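Local coordinates for protein spermidine synthase (Corynebacterium glutamicum ATCC 13032, PDB 3GJY) that probably transfers an aminopropyl group from decarboxylated S-adenosylmethionine to putrescine, making spermidine, at residues Glu69-Trp73 and Gly266-Ala271; Val197-His203 and Tyr237-Met243; Glu221-Val225 and Asp246-Phe250. All blocks are in the same frame, centred on the assembly; numbering follows the deposited sequence.

Contact 1: Glu69-Trp73 and Gly266-Ala271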
loop_
_atom_site.group_PDB
_atom_site.type_symbol
_atom_site.label_atom_id
_atom_site.label_comp_id
_atom_site.label_asym_id
_atom_site.label_seq_id
_atom_site.Cartn_x
_atom_site.Cartn_y
_atom_site.Cartn_z
ATOM N N GLU A 69 1.460 8.157 8.509
ATOM C CA GLU A 69 -0.005 8.177 8.571
ATOM C C GLU A 69 -0.643 7.237 7.569
ATOM O O GLU A 69 -1.556 6.484 7.899
ATOM C CB GLU A 69 -0.559 9.604 8.369
ATOM C CG GLU A 69 -0.009 10.623 9.407
ATOM C CD GLU A 69 -0.500 10.377 10.819
ATOM O OE1 GLU A 69 -1.562 9.756 10.998
ATOM O OE2 GLU A 69 0.188 10.811 11.774
ATOM N N TYR A 70 -0.167 7.263 6.332
ATOM C CA TYR A 70 -0.837 6.444 5.323
ATOM C C TYR A 70 -0.702 4.957 5.652
ATOM O O TYR A 70 -1.552 4.171 5.254
ATOM C CB TYR A 70 -0.309 6.717 3.899
ATOM C CG TYR A 70 0.985 5.998 3.552
ATOM C CD1 TYR A 70 0.977 4.674 3.057
ATOM C CD2 TYR A 70 2.214 6.647 3.660
ATOM C CE1 TYR A 70 2.152 4.008 2.734
ATOM C CE2 TYR A 70 3.402 5.998 3.313
ATOM C CZ TYR A 70 3.366 4.678 2.873
ATOM O OH TYR A 70 4.526 4.036 2.525
HETATM N N MSE A 71 0.374 4.560 6.338
HETATM C CA MSE A 71 0.516 3.134 6.761
HETATM C C MSE A 71 -0.510 2.778 7.808
HETATM O O MSE A 71 -1.110 1.691 7.759
HETATM C CB MSE A 71 1.930 2.868 7.297
HETATM C CG MSE A 71 3.038 2.937 6.265
HETATM SE SE MSE A 71 4.684 2.272 7.006
HETATM C CE MSE A 71 5.809 2.750 5.526
ATOM N N ARG A 72 -0.766 3.731 8.723
ATOM C CA ARG A 72 -1.840 3.531 9.693
ATOM C C ARG A 72 -3.188 3.373 8.980
ATOM O O ARG A 72 -4.043 2.566 9.426
ATOM C CB ARG A 72 -1.911 4.723 10.648
ATOM C CG ARG A 72 -0.643 4.878 11.463
ATOM C CD ARG A 72 -0.701 6.152 12.301
ATOM N NE ARG A 72 -1.669 6.072 13.382
ATOM C CZ ARG A 72 -1.374 5.659 14.616
ATOM N NH1 ARG A 72 -0.141 5.261 14.942
ATOM N NH2 ARG A 72 -2.322 5.630 15.529
ATOM N N TRP A 73 -3.395 4.156 7.917
ATOM C CA TRP A 73 -4.675 4.099 7.187
ATOM C C TRP A 73 -4.849 2.775 6.459
ATOM O O TRP A 73 -5.933 2.174 6.491
ATOM C CB TRP A 73 -4.816 5.280 6.225
ATOM C CG TRP A 73 -4.668 6.611 6.915
ATOM C CD1 TRP A 73 -4.765 6.876 8.256
ATOM C CD2 TRP A 73 -4.416 7.846 6.277
ATOM N NE1 TRP A 73 -4.541 8.212 8.502
ATOM C CE2 TRP A 73 -4.344 8.839 7.297
ATOM C CE3 TRP A 73 -4.253 8.230 4.938
ATOM C CZ2 TRP A 73 -4.084 10.188 7.012
ATOM C CZ3 TRP A 73 -4.008 9.606 4.658
ATOM C CH2 TRP A 73 -3.932 10.546 5.693
ATOM N N GLY A 266 -7.158 8.603 15.325
ATOM C CA GLY A 266 -6.113 8.379 16.317
ATOM C C GLY A 266 -4.693 8.757 15.940
ATOM O O GLY A 266 -3.800 8.743 16.810
ATOM N N GLY A 267 -4.467 9.074 14.667
ATOM C CA GLY A 267 -3.126 9.452 14.179
ATOM C C GLY A 267 -2.844 10.942 14.323
ATOM O O GLY A 267 -3.668 11.672 14.855
ATOM N N GLY A 268 -1.718 11.400 13.794
ATOM C CA GLY A 268 -1.380 12.827 13.814
ATOM C C GLY A 268 -2.163 13.661 12.829
ATOM O O GLY A 268 -2.244 14.882 12.949
ATOM N N VAL A 269 -2.714 12.999 11.822
ATOM C CA VAL A 269 -3.551 13.657 10.837
ATOM C C VAL A 269 -4.877 12.912 10.840
ATOM O O VAL A 269 -4.927 11.747 10.466
ATOM C CB VAL A 269 -2.909 13.567 9.428
ATOM C CG1 VAL A 269 -3.896 14.044 8.349
ATOM C CG2 VAL A 269 -1.622 14.383 9.393
ATOM N N PRO A 270 -5.962 13.546 11.320
ATOM C CA PRO A 270 -7.228 12.805 11.356
ATOM C C PRO A 270 -7.735 12.552 9.944
ATOM O O PRO A 270 -7.776 13.449 9.127
ATOM C CB PRO A 270 -8.178 13.750 12.122
ATOM C CG PRO A 270 -7.580 15.089 11.935
ATOM C CD PRO A 270 -6.085 14.860 11.967
ATOM N N ALA A 271 -8.066 11.318 9.644
ATOM C CA ALA A 271 -8.479 10.993 8.274
ATOM C C ALA A 271 -9.942 10.624 8.202
ATOM O O ALA A 271 -10.596 10.488 9.235
ATOM C CB ALA A 271 -7.636 9.855 7.723
HETATM O O HOH W 1 -4.749 9.194 11.353
#
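Polar contact between the start of helix 69-85 and the loop 266-271 centres on the carboxylate of E69, which takes the backbone N-H of G268. OE2 lies 2.8 Å from G268 N, met on its syn side but 30° out of the carboxylate plane, and with an N-H...O angle of 135° the bond is far from straight. The chain of E69 folds at chi2 (-68°), and this brings the carboxylate over the run of three glycines, close against the backbone of G267 and G268, where OE1 also comes 3.6 Å from G267 CA. A water joins the two segments a little further along: it accepts from W73 NE1 at 3.0 Å, in the plane of the indole, and lies 2.7 Å from V269 O, to which it can donate.

In the fold, this loop leads from helix 255-264 to 272-274, the edge strand added to a mixed sheet whose strand order is otherwise that of the Rossmann-like AdoMet-transferase fold, and the helix beneath it packs on the same sheet, with W73 also touching I226 and I241.

Apolar contacts are made mainly by the indole. A271 CB sits over one face, 3.8 Å from the centroid of the five-membered ring of W73 in a CH-pi contact, while the opposite face bears E69 O and Y70 CA of its own helix turn. V269 reaches both helix residues with separate branches: CG1 approaches W73 CZ2 at 4.1 Å, and CG2 lies against the E69 CG methylene.

Contact 2: Val197-His203 and Tyr237-Met243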
loop_
_atom_site.group_PDB
_atom_site.type_symbol
_atom_site.label_atom_id
_atom_site.label_comp_id
_atom_site.label_asym_id
_atom_site.label_seq_id
_atom_site.Cartn_x
_atom_site.Cartn_y
_atom_site.Cartn_z
ATOM N N VAL A 197 -5.631 -2.823 -2.251
ATOM C CA VAL A 197 -5.438 -1.571 -1.482
ATOM C C VAL A 197 -4.217 -0.868 -2.048
ATOM O O VAL A 197 -3.162 -1.501 -2.150
ATOM C CB VAL A 197 -5.085 -1.840 0.007
ATOM C CG1 VAL A 197 -4.834 -0.529 0.749
ATOM C CG2 VAL A 197 -6.146 -2.640 0.691
ATOM N N ALA A 198 -4.324 0.412 -2.360
ATOM C CA ALA A 198 -3.187 1.160 -2.883
ATOM C C ALA A 198 -2.961 2.466 -2.167
ATOM O O ALA A 198 -3.899 3.228 -1.903
ATOM C CB ALA A 198 -3.350 1.435 -4.400
ATOM N N ASN A 199 -1.691 2.759 -1.923
ATOM C CA ASN A 199 -1.290 4.105 -1.538
ATOM C C ASN A 199 -1.152 4.963 -2.789
ATOM O O ASN A 199 -0.458 4.589 -3.734
ATOM C CB ASN A 199 0.032 4.047 -0.790
ATOM C CG ASN A 199 0.500 5.394 -0.319
ATOM O OD1 ASN A 199 -0.307 6.299 -0.073
ATOM N ND2 ASN A 199 1.816 5.525 -0.154
ATOM N N CYS A 200 -1.865 6.079 -2.828
ATOM C CA CYS A 200 -1.806 6.998 -3.980
ATOM C C CYS A 200 -1.429 8.370 -3.457
ATOM O O CYS A 200 -2.135 8.943 -2.639
ATOM C CB CYS A 200 -3.150 7.017 -4.724
ATOM S SG CYS A 200 -3.327 8.272 -5.986
ATOM N N GLY A 201 -0.272 8.868 -3.882
ATOM C CA GLY A 201 0.117 10.254 -3.572
ATOM C C GLY A 201 -0.365 11.176 -4.687
ATOM O O GLY A 201 -0.200 10.864 -5.881
ATOM N N ASP A 202 -1.002 12.287 -4.315
ATOM C CA ASP A 202 -1.515 13.196 -5.351
ATOM C C ASP A 202 -1.549 14.643 -4.863
ATOM O O ASP A 202 -1.675 14.919 -3.654
ATOM C CB ASP A 202 -2.887 12.721 -5.891
ATOM C CG ASP A 202 -3.158 13.174 -7.346
ATOM O OD1 ASP A 202 -2.325 13.899 -7.954
ATOM O OD2 ASP A 202 -4.211 12.812 -7.910
ATOM N N HIS A 203 -1.388 15.573 -5.808
ATOM C CA HIS A 203 -1.648 16.990 -5.489
ATOM C C HIS A 203 -3.083 17.358 -5.831
ATOM O O HIS A 203 -3.795 16.589 -6.491
ATOM C CB HIS A 203 -0.631 17.991 -6.069
ATOM C CG HIS A 203 0.207 17.450 -7.178
ATOM N ND1 HIS A 203 1.584 17.514 -7.161
ATOM C CD2 HIS A 203 -0.129 16.853 -8.346
ATOM C CE1 HIS A 203 2.062 16.957 -8.260
ATOM N NE2 HIS A 203 1.044 16.549 -8.996
ATOM N N TYR A 237 -0.291 18.554 -1.034
ATOM C CA TYR A 237 -0.090 17.175 -1.474
ATOM C C TYR A 237 -0.403 16.275 -0.292
ATOM O O TYR A 237 -0.183 16.633 0.878
ATOM C CB TYR A 237 1.378 17.008 -1.919
ATOM C CG TYR A 237 1.773 15.672 -2.514
ATOM C CD1 TYR A 237 2.210 14.597 -1.699
ATOM C CD2 TYR A 237 1.774 15.497 -3.901
ATOM C CE1 TYR A 237 2.598 13.320 -2.267
ATOM C CE2 TYR A 237 2.163 14.268 -4.472
ATOM C CZ TYR A 237 2.569 13.204 -3.657
ATOM O OH TYR A 237 2.940 12.023 -4.265
ATOM N N GLY A 238 -0.923 15.084 -0.590
ATOM C CA GLY A 238 -1.221 14.120 0.441
ATOM C C GLY A 238 -1.417 12.722 -0.118
ATOM O O GLY A 238 -1.124 12.441 -1.280
ATOM N N ASN A 239 -1.891 11.858 0.754
ATOM C CA ASN A 239 -2.089 10.461 0.399
ATOM C C ASN A 239 -3.542 10.158 0.446
ATOM O O ASN A 239 -4.261 10.642 1.348
ATOM C CB ASN A 239 -1.390 9.525 1.390
ATOM C CG ASN A 239 0.082 9.681 1.368
ATOM O OD1 ASN A 239 0.617 10.580 2.019
ATOM N ND2 ASN A 239 0.772 8.825 0.611
ATOM N N ILE A 240 -3.956 9.314 -0.491
ATOM C CA ILE A 240 -5.293 8.744 -0.454
ATOM C C ILE A 240 -5.134 7.239 -0.641
ATOM O O ILE A 240 -4.397 6.784 -1.523
ATOM C CB ILE A 240 -6.224 9.417 -1.535
ATOM C CG1 ILE A 240 -7.639 8.847 -1.464
ATOM C CG2 ILE A 240 -5.605 9.309 -2.937
ATOM C CD1 ILE A 240 -8.664 9.692 -2.233
ATOM N N ILE A 241 -5.804 6.476 0.206
ATOM C CA ILE A 241 -5.782 5.015 0.117
ATOM C C ILE A 241 -6.999 4.593 -0.726
ATOM O O ILE A 241 -8.148 4.901 -0.383
ATOM C CB ILE A 241 -5.885 4.384 1.516
ATOM C CG1 ILE A 241 -4.746 4.883 2.447
ATOM C CG2 ILE A 241 -5.888 2.853 1.376
ATOM C CD1 ILE A 241 -3.346 4.839 1.866
ATOM N N LEU A 242 -6.732 3.914 -1.835
ATOM C CA LEU A 242 -7.755 3.446 -2.783
ATOM C C LEU A 242 -7.982 1.969 -2.584
ATOM O O LEU A 242 -7.023 1.180 -2.621
ATOM C CB LEU A 242 -7.247 3.686 -4.209
ATOM C CG LEU A 242 -6.702 5.103 -4.490
ATOM C CD1 LEU A 242 -6.205 5.174 -5.945
ATOM C CD2 LEU A 242 -7.772 6.180 -4.249
HETATM N N MSE A 243 -9.243 1.585 -2.353
HETATM C CA MSE A 243 -9.573 0.192 -2.111
HETATM C C MSE A 243 -10.556 -0.342 -3.158
HETATM O O MSE A 243 -11.515 0.346 -3.513
HETATM C CB MSE A 243 -10.087 -0.030 -0.685
HETATM C CG MSE A 243 -9.046 0.317 0.378
HETATM SE SE MSE A 243 -9.677 0.088 2.167
HETATM C CE MSE A 243 -10.707 1.692 2.223
HETATM O O HOH W 2 3.423 7.986 0.165
#
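Strands 194-202 and 238-245 are antiparallel neighbours in the mixed sheet of the Rossmann-like domain. The parallel run of strands ends at 194-202, and 238-245 is the reversed strand inserted between 194-202 and 222-227, the 5-7-6 order of class I AdoMet-dependent transferases. Their segments run at 155° to each other, with V197, N199 and G201 facing M243, I241 and N239 in non-hydrogen-bonded pairs. Between these, A198 with L242, C200 with I240 and D202 with G238 each exchange two backbone hydrogen bonds. The pairing slackens slightly at the end by the glycine, where G238 N is 3.2 Å from D202 O.

On the face of C200 and L242, which helix 207-219 covers, L242 CD1 and I240 CG2 each lie 3.8 Å from C200 CB. On the face of N199 and I241, beneath helix 69-85, I241 CD1 comes 3.9 Å from N199 OD1.

At the H203 end of the pair the phenol of Y237, carried back over the neighbouring strand by a chi1 that sets CG anti to the backbone N, covers G201 and D202. Its OH comes 3.4 Å from G201 CA, and its edge turns toward the H203 imidazole in an offset edge-to-face pair with planes at 73°.

N199 ND2 is held by D166 OD1 and also donates to a water, which accepts from N239 ND2 as well. N239 ND2 gives its other bond to N199 OD1 at 2.8 Å, on a lone pair in the carbonyl plane, the two amide planes lying 22° apart.

Contact 3: Glu221-Val225 and Asp246-Phe250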
loop_
_atom_site.group_PDB
_atom_site.type_symbol
_atom_site.label_atom_id
_atom_site.label_comp_id
_atom_site.label_asym_id
_atom_site.label_seq_id
_atom_site.Cartn_x
_atom_site.Cartn_y
_atom_site.Cartn_z
ATOM N N GLU A 221 -16.140 -4.702 -8.501
ATOM C CA GLU A 221 -17.544 -4.288 -8.325
ATOM C C GLU A 221 -17.688 -3.160 -7.302
ATOM O O GLU A 221 -18.618 -2.371 -7.364
ATOM C CB GLU A 221 -18.401 -5.480 -7.858
ATOM C CG GLU A 221 -18.603 -6.594 -8.901
ATOM C CD GLU A 221 -19.387 -7.771 -8.306
ATOM O OE1 GLU A 221 -20.456 -7.527 -7.683
ATOM O OE2 GLU A 221 -18.940 -8.931 -8.446
ATOM N N HIS A 222 -16.756 -3.064 -6.360
ATOM C CA HIS A 222 -16.909 -2.111 -5.236
ATOM C C HIS A 222 -15.600 -1.381 -4.972
ATOM O O HIS A 222 -14.518 -1.929 -5.200
ATOM C CB HIS A 222 -17.403 -2.811 -3.957
ATOM C CG HIS A 222 -18.671 -3.561 -4.165
ATOM N ND1 HIS A 222 -19.868 -2.916 -4.388
ATOM C CD2 HIS A 222 -18.920 -4.889 -4.282
ATOM C CE1 HIS A 222 -20.809 -3.818 -4.603
ATOM N NE2 HIS A 222 -20.264 -5.022 -4.546
ATOM N N VAL A 223 -15.724 -0.139 -4.501
ATOM C CA VAL A 223 -14.561 0.710 -4.163
ATOM C C VAL A 223 -14.856 1.532 -2.937
ATOM O O VAL A 223 -16.012 1.807 -2.619
ATOM C CB VAL A 223 -14.175 1.664 -5.326
ATOM C CG1 VAL A 223 -13.510 0.906 -6.509
ATOM C CG2 VAL A 223 -15.416 2.442 -5.821
ATOM N N ALA A 224 -13.786 1.938 -2.253
ATOM C CA ALA A 224 -13.864 2.828 -1.104
ATOM C C ALA A 224 -12.518 3.500 -0.938
ATOM O O ALA A 224 -11.507 3.049 -1.518
ATOM C CB ALA A 224 -14.216 2.039 0.174
ATOM N N VAL A 225 -12.499 4.577 -0.154
ATOM C CA VAL A 225 -11.252 5.290 0.074
ATOM C C VAL A 225 -11.064 5.722 1.530
ATOM O O VAL A 225 -12.024 5.835 2.304
ATOM C CB VAL A 225 -11.051 6.518 -0.906
ATOM C CG1 VAL A 225 -11.110 6.160 -2.390
ATOM C CG2 VAL A 225 -11.910 7.645 -0.557
ATOM N N ASP A 246 -14.490 -7.159 -5.055
ATOM C CA ASP A 246 -15.836 -7.630 -5.414
ATOM C C ASP A 246 -16.754 -7.822 -4.198
ATOM O O ASP A 246 -17.957 -8.027 -4.357
ATOM C CB ASP A 246 -15.797 -8.910 -6.236
ATOM C CG ASP A 246 -15.226 -8.679 -7.629
ATOM O OD1 ASP A 246 -15.275 -7.542 -8.152
ATOM O OD2 ASP A 246 -14.780 -9.685 -8.206
ATOM N N THR A 247 -16.169 -7.747 -3.009
ATOM C CA THR A 247 -16.915 -7.722 -1.746
ATOM C C THR A 247 -17.319 -6.272 -1.437
ATOM O O THR A 247 -16.508 -5.357 -1.591
ATOM C CB THR A 247 -16.028 -8.277 -0.603
ATOM O OG1 THR A 247 -15.605 -9.600 -0.928
ATOM C CG2 THR A 247 -16.757 -8.295 0.767
ATOM N N GLU A 248 -18.588 -6.062 -1.045
ATOM C CA GLU A 248 -19.034 -4.735 -0.631
ATOM C C GLU A 248 -18.212 -4.159 0.515
ATOM O O GLU A 248 -17.866 -4.874 1.440
ATOM C CB GLU A 248 -20.508 -4.788 -0.188
ATOM C CG GLU A 248 -21.446 -5.114 -1.297
ATOM C CD GLU A 248 -22.876 -5.021 -0.873
ATOM O OE1 GLU A 248 -23.337 -3.894 -0.590
ATOM O OE2 GLU A 248 -23.530 -6.077 -0.838
ATOM N N PHE A 249 -17.885 -2.874 0.417
ATOM C CA PHE A 249 -17.267 -2.140 1.505
ATOM C C PHE A 249 -18.333 -1.619 2.450
ATOM O O PHE A 249 -19.515 -1.465 2.077
ATOM C CB PHE A 249 -16.421 -0.996 0.940
ATOM C CG PHE A 249 -15.165 -1.480 0.244
ATOM C CD1 PHE A 249 -14.101 -2.021 0.990
ATOM C CD2 PHE A 249 -15.090 -1.504 -1.125
ATOM C CE1 PHE A 249 -12.958 -2.500 0.355
ATOM C CE2 PHE A 249 -13.937 -1.968 -1.760
ATOM C CZ PHE A 249 -12.891 -2.492 -1.016
ATOM N N PHE A 250 -17.919 -1.329 3.670
ATOM C CA PHE A 250 -18.848 -0.838 4.692
ATOM C C PHE A 250 -19.457 0.505 4.250
ATOM O O PHE A 250 -18.825 1.321 3.558
ATOM C CB PHE A 250 -18.133 -0.773 6.054
ATOM C CG PHE A 250 -17.652 -2.129 6.532
ATOM C CD1 PHE A 250 -18.565 -3.127 6.865
ATOM C CD2 PHE A 250 -16.299 -2.408 6.621
ATOM C CE1 PHE A 250 -18.128 -4.389 7.303
ATOM C CE2 PHE A 250 -15.852 -3.666 7.057
ATOM C CZ PHE A 250 -16.772 -4.640 7.405
HETATM O O HOH W 3 -19.218 -10.930 -5.592
#
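With chi1 at -55°, H222 sets CG beside its own backbone N and its imidazole across loop residues D246-E248, while a chi1 of -71° swings the F249 ring back against strand 222-227. E248 CG lies over one face of the H222 ring, 3.7 Å from its centroid in a CH-pi contact. The opposite face is covered by E221 CB, so the imidazole is sandwiched between two aliphatic groups. D246 O approaches the rim, near the ring plane, at 3.3 Å from H222 CD2, and E276 OE1 holds ND1 from outside.

F249 is met in a similar way by A224, whose CB stands over the phenyl face, 3.6 Å from F249 CG. At the edge of this ring H222 O lies 3.5 Å from CE2. These contacts lie where the chain leaving strand 238-245 doubles back along strand 222-227, the neighbour of 238-245 in the Rossmann-like sheet; A224 and F249 both also touch Y273 of edge strand 272-274.

Just before the strand, the E221 backbone N donates to D246 OD1 at 3.0 Å, nearly along the C-O axis, with an N-H...O angle of 159°. D246 OD2 is bonded to H187 NE2, and the two partners share the carboxylate between them. E221 OE2 comes 3.9 Å from D246 OD1, a nearness of like charges that the H187 bond may ease, and a water donates weakly to E221 OE2 and to D246 O.

Contact 2 touches both of the others, which do not touch each other (nearest atoms about 8 Å apart): its centre is 12 Å from that of contact 1 and 16 Å from that of contact 3. Helix 69-85 of contact 1 packs on both strands of contact 2, Y70 CE1 coming 3.3 Å from N199 ND2 and W73 CZ3 3.5 Å from N239 O. Contacts 2 and 3 share the sheet, M243 N probably bonding to A224 O at 2.8 Å while F249 CZ packs on M243 CB. Along the chain the segments of contacts 2 and 3 alternate, and both contacts are nested within the loop closed by contact 1. D166 bonds both Y70 and N199, linking contacts 1 and 2.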